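Local coordinates for protein toll (Drosophila melanogaster, PDB 4LXR), which serves as the receptor for cleaved, activated Spätzle, setting off Toll signalling in innate immunity and in dorsal-ventral patterning of the embryo, at residues Ile320-Asn325 with Leu344-Asn349. Numbering follows the deposited sequence.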
loop_
_atom_site.group_PDB
_atom_site.type_symbol
_atom_site.label_atom_id
_atom_site.label_comp_id
_atom_site.label_asym_id
_atom_site.label_seq_id
_atom_site.Cartn_x
_atom_site.Cartn_y
_atom_site.Cartn_z
ATOM N N ILE A 320 -17.725 -8.084 15.859
ATOM C CA ILE A 320 -18.243 -9.198 15.077
ATOM C C ILE A 320 -17.514 -9.249 13.743
ATOM O O ILE A 320 -17.499 -8.272 12.998
ATOM C CB ILE A 320 -19.746 -9.046 14.791
ATOM C CG1 ILE A 320 -20.539 -8.910 16.085
ATOM C CG2 ILE A 320 -20.265 -10.208 13.944
ATOM C CD1 ILE A 320 -22.051 -8.848 15.855
ATOM N N SER A 321 -16.896 -10.387 13.460
ATOM C CA SER A 321 -16.306 -10.643 12.161
ATOM C C SER A 321 -17.141 -11.698 11.457
ATOM O O SER A 321 -17.214 -12.840 11.907
ATOM C CB SER A 321 -14.867 -11.117 12.324
ATOM O OG SER A 321 -14.080 -10.113 12.954
ATOM N N LEU A 322 -17.787 -11.298 10.365
ATOM C CA LEU A 322 -18.632 -12.185 9.580
ATOM C C LEU A 322 -18.155 -12.173 8.138
ATOM O O LEU A 322 -18.856 -12.594 7.218
ATOM C CB LEU A 322 -20.103 -11.778 9.681
ATOM C CG LEU A 322 -20.809 -12.513 10.827
ATOM C CD1 LEU A 322 -22.092 -11.818 11.204
ATOM C CD2 LEU A 322 -21.060 -13.954 10.408
ATOM N N GLY A 323 -16.938 -11.690 7.970
ATOM C CA GLY A 323 -16.293 -11.643 6.679
ATOM C C GLY A 323 -16.069 -13.020 6.089
ATOM O O GLY A 323 -15.931 -14.006 6.817
ATOM N N ASP A 324 -16.061 -13.065 4.758
ATOM C CA ASP A 324 -15.745 -14.254 3.976
ATOM C C ASP A 324 -16.741 -15.384 4.151
ATOM O O ASP A 324 -16.358 -16.551 4.266
ATOM C CB ASP A 324 -14.313 -14.738 4.241
ATOM C CG ASP A 324 -13.279 -13.694 3.895
ATOM O OD1 ASP A 324 -12.892 -13.585 2.704
ATOM O OD2 ASP A 324 -12.853 -12.976 4.816
ATOM N N ASN A 325 -18.021 -15.039 4.170
ATOM C CA ASN A 325 -19.056 -16.061 4.109
ATOM C C ASN A 325 -19.762 -15.928 2.781
ATOM O O ASN A 325 -19.199 -15.330 1.868
ATOM C CB ASN A 325 -19.991 -15.961 5.311
ATOM C CG ASN A 325 -19.292 -16.353 6.595
ATOM O OD1 ASN A 325 -18.980 -17.523 6.793
ATOM N ND2 ASN A 325 -19.010 -15.380 7.450
ATOM N N LEU A 344 -18.153 -4.002 12.986
ATOM C CA LEU A 344 -18.838 -5.055 12.249
ATOM C C LEU A 344 -18.119 -5.244 10.930
ATOM O O LEU A 344 -17.896 -4.277 10.187
ATOM C CB LEU A 344 -20.296 -4.672 11.965
ATOM C CG LEU A 344 -21.066 -5.711 11.156
ATOM C CD1 LEU A 344 -21.133 -7.052 11.910
ATOM C CD2 LEU A 344 -22.458 -5.197 10.893
ATOM N N ASP A 345 -17.758 -6.484 10.639
ATOM C CA ASP A 345 -17.081 -6.803 9.396
ATOM C C ASP A 345 -17.940 -7.783 8.622
ATOM O O ASP A 345 -18.179 -8.903 9.074
ATOM C CB ASP A 345 -15.713 -7.420 9.678
ATOM C CG ASP A 345 -14.847 -7.531 8.435
ATOM O OD1 ASP A 345 -15.382 -7.672 7.303
ATOM O OD2 ASP A 345 -13.612 -7.469 8.596
ATOM N N LEU A 346 -18.397 -7.348 7.452
ATOM C CA LEU A 346 -19.184 -8.191 6.563
ATOM C C LEU A 346 -18.506 -8.264 5.202
ATOM O O LEU A 346 -19.149 -8.592 4.206
ATOM C CB LEU A 346 -20.592 -7.617 6.389
ATOM C CG LEU A 346 -21.538 -7.714 7.579
ATOM C CD1 LEU A 346 -22.766 -6.868 7.310
ATOM C CD2 LEU A 346 -21.924 -9.164 7.792
ATOM N N SER A 347 -17.221 -7.931 5.164
ATOM C CA SER A 347 -16.473 -7.915 3.909
ATOM C C SER A 347 -16.475 -9.301 3.270
ATOM O O SER A 347 -16.610 -10.313 3.968
ATOM C CB SER A 347 -15.032 -7.415 4.127
ATOM O OG SER A 347 -14.285 -8.290 4.975
ATOM N N ASN A 348 -16.354 -9.336 1.945
ATOM C CA ASN A 348 -16.290 -10.586 1.178
ATOM C C ASN A 348 -17.452 -11.540 1.362
ATOM O O ASN A 348 -17.260 -12.725 1.617
ATOM C CB ASN A 348 -14.964 -11.330 1.412
ATOM C CG ASN A 348 -13.786 -10.608 0.805
ATOM O OD1 ASN A 348 -13.647 -10.564 -0.417
ATOM N ND2 ASN A 348 -12.926 -10.023 1.658
ATOM N N ASN A 349 -18.667 -11.026 1.223
ATOM C CA ASN A 349 -19.831 -11.893 1.175
ATOM C C ASN A 349 -20.480 -11.765 -0.192
ATOM O O ASN A 349 -19.784 -11.550 -1.179
ATOM C CB ASN A 349 -20.791 -11.555 2.309
ATOM C CG ASN A 349 -20.397 -12.226 3.611
ATOM O OD1 ASN A 349 -20.678 -13.408 3.810
ATOM N ND2 ASN A 349 -19.755 -11.478 4.510
HETATM O O HOH W 1 -12.762 -8.253 11.368
HETATM O O HOH W 2 -12.595 -10.227 4.381
#
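The amide of Asn349 reaches across to the carbonyl of Leu322, showing how a leucine-rich-repeat asparagine stitches one coil to the next. Asn349 ND2 gives one hydrogen to Leu322 O (3.1 Å) in a nearly straight bond in the amide plane, and the other to Leu346 O. Leu322 O is gripped on both faces, Asn325 ND2 coming from the opposite side. Asn349 OD1 accepts a hydrogen bond from Leu327 N of the neighbouring repeat. With an alanine here, Leu322 O and Leu346 O would probably each lose a donor and Leu327 N its mate. In the turn after each strand the carboxylate of Asp324 and the amide of Asn348 lie side by side, their planes 17° apart, and one water joins Asp324 OD2, Ser347 OG and Asn348 ND2. Holding CG anti to N (chi1 -169°) lets Asp345 OD1 reach Ser347 N (2.8 Å), closing an Asx turn, and Ser347 OG bonds its syn lone pair. Leu322 CB packs on Leu346 CD2. Parallel strands 319-321 and 343-345, joined by Asp345 N to Ile320 O (3.0 Å) and Leu322 N to Asp345 O, belong to repeats 8 and 9 of the extracellular solenoid, flanked by strands 296-299 and 367-369.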